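Local coordinates for protein putative NADPH:quinone oxidoreductase (Ralstonia eutropha, PDB 3IUP) that binds NADPH and probably reduces quinones with it, using a fold that includes an alcohol dehydrogenase GroES-like domain, at residues M126-Q129 with Y130-I133. Sequence-based numbering, arbitrary orientation.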
loop_
_atom_site.group_PDB
_atom_site.type_symbol
_atom_site.label_atom_id
_atom_site.label_comp_id
_atom_site.label_asym_id
_atom_site.label_seq_id
_atom_site.Cartn_x
_atom_site.Cartn_y
_atom_site.Cartn_z
HETATM N N MSE A 126 -28.789 -2.479 15.064
HETATM C CA MSE A 126 -28.934 -2.081 16.476
HETATM C C MSE A 126 -29.732 -0.810 16.680
HETATM O O MSE A 126 -30.093 -0.501 17.824
HETATM C CB MSE A 126 -27.594 -1.995 17.204
HETATM C CG MSE A 126 -26.691 -3.193 17.037
HETATM SE SE MSE A 126 -27.510 -4.797 17.882
HETATM C CE MSE A 126 -27.351 -4.297 19.594
ATOM N N TYR A 127 -30.055 -0.091 15.599
ATOM C CA TYR A 127 -30.944 1.075 15.690
ATOM C C TYR A 127 -32.403 0.559 15.615
ATOM O O TYR A 127 -33.095 0.681 14.594
ATOM C CB TYR A 127 -30.699 2.117 14.620
ATOM C CG TYR A 127 -29.297 2.684 14.610
ATOM C CD1 TYR A 127 -28.395 2.485 15.651
ATOM C CD2 TYR A 127 -28.851 3.387 13.499
ATOM C CE1 TYR A 127 -27.108 3.010 15.577
ATOM C CE2 TYR A 127 -27.582 3.902 13.429
ATOM C CZ TYR A 127 -26.703 3.736 14.489
ATOM O OH TYR A 127 -25.429 4.220 14.369
ATOM N N SER A 128 -32.792 -0.066 16.720
ATOM C CA SER A 128 -34.009 -0.922 16.801
ATOM C C SER A 128 -34.420 -0.963 18.235
ATOM O O SER A 128 -33.574 -1.018 19.131
ATOM C CB SER A 128 -33.739 -2.380 16.372
ATOM O OG SER A 128 -33.196 -2.439 15.057
ATOM N N GLN A 129 -35.718 -0.974 18.498
ATOM C CA GLN A 129 -36.126 -1.101 19.888
ATOM C C GLN A 129 -35.726 -2.444 20.504
ATOM O O GLN A 129 -35.311 -2.491 21.681
ATOM C CB GLN A 129 -37.626 -0.918 20.014
ATOM C CG GLN A 129 -38.101 0.491 19.779
ATOM C CD GLN A 129 -39.590 0.651 20.048
ATOM O OE1 GLN A 129 -40.377 0.787 19.132
ATOM N NE2 GLN A 129 -39.973 0.640 21.339
ATOM N N TYR A 130 -35.866 -3.514 19.718
ATOM C CA TYR A 130 -35.579 -4.903 20.206
ATOM C C TYR A 130 -34.798 -5.617 19.176
ATOM O O TYR A 130 -35.086 -5.452 17.982
ATOM C CB TYR A 130 -36.890 -5.685 20.438
ATOM C CG TYR A 130 -37.645 -5.126 21.586
ATOM C CD1 TYR A 130 -37.353 -5.534 22.881
ATOM C CD2 TYR A 130 -38.620 -4.150 21.389
ATOM C CE1 TYR A 130 -38.028 -4.980 23.957
ATOM C CE2 TYR A 130 -39.282 -3.572 22.451
ATOM C CZ TYR A 130 -38.985 -3.991 23.727
ATOM O OH TYR A 130 -39.627 -3.440 24.810
ATOM N N ARG A 131 -33.811 -6.417 19.621
ATOM C CA ARG A 131 -33.050 -7.277 18.698
ATOM C C ARG A 131 -32.969 -8.675 19.262
ATOM O O ARG A 131 -32.676 -8.840 20.453
ATOM C CB ARG A 131 -31.650 -6.699 18.407
ATOM C CG ARG A 131 -31.697 -5.637 17.317
ATOM C CD ARG A 131 -31.772 -6.250 15.921
ATOM N NE ARG A 131 -30.448 -6.706 15.506
ATOM C CZ ARG A 131 -30.101 -7.963 15.235
ATOM N NH1 ARG A 131 -30.997 -8.957 15.284
ATOM N NH2 ARG A 131 -28.851 -8.227 14.874
ATOM N N CYS A 132 -33.254 -9.642 18.400
ATOM C CA CYS A 132 -33.174 -11.059 18.693
ATOM C C CYS A 132 -31.884 -11.570 18.110
ATOM O O CYS A 132 -31.687 -11.549 16.881
ATOM C CB CYS A 132 -34.329 -11.800 18.074
ATOM S SG CYS A 132 -34.324 -13.544 18.512
ATOM N N ILE A 133 -30.952 -11.901 18.982
ATOM C CA ILE A 133 -29.637 -12.283 18.515
ATOM C C ILE A 133 -29.113 -13.480 19.257
ATOM O O ILE A 133 -29.555 -13.747 20.346
ATOM C CB ILE A 133 -28.644 -11.138 18.585
ATOM C CG1 ILE A 133 -28.127 -10.906 19.971
ATOM C CG2 ILE A 133 -29.243 -9.826 18.043
ATOM C CD1 ILE A 133 -26.736 -10.322 19.879
#
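The selenium of Met126, a selenomethionine here, approaches the charged head of Arg131 five residues on, with SE 4.2 Å from NE and oblique to the guanidinium plane. The arginine reaches it by folding back: its chain bends at both chi2 (-79°) and chi3 (-79°), which turns the guanidinium toward the loop it follows. Ser128 lies against the root of this bent chain, CB 4.0 Å from Arg131 CG, and at its far end Ile133 CG2 sits over one face of the guanidinium, 3.2 Å above its plane and offset toward the rim. NH2 of Arg131 donates a hydrogen bond to the carbonyl oxygen of Gly124 and a weak one to that of Gly123, while Ser128 OG bonds to Ala125 O, so both polar groups are tied to the backbone just upstream.

Gln129 and Tyr130 pack as sequence neighbours. Gln129 O lies over one face of the tyrosine ring, and Gln129 CB comes to 3.7 Å from Tyr130 CD2. Beyond CG the glutamine chain runs extended (chi2 -174°), and its OE1 accepts a bond from Leu6 N.

Before the strand starts, Tyr127 centres an inverse gamma turn, with a weak bond of 2.9 Å from Ser128 N to Met126 O. The contact marks the passage from the loop after strand 118-121 into strand 130-134 of the GroES-like domain. Strand 4-12 receives the side chains of Tyr127 to Tyr130, and strand 34-43, the antiparallel partner of 130-134, meets Tyr130 at Arg38 and Arg131 at Ile39.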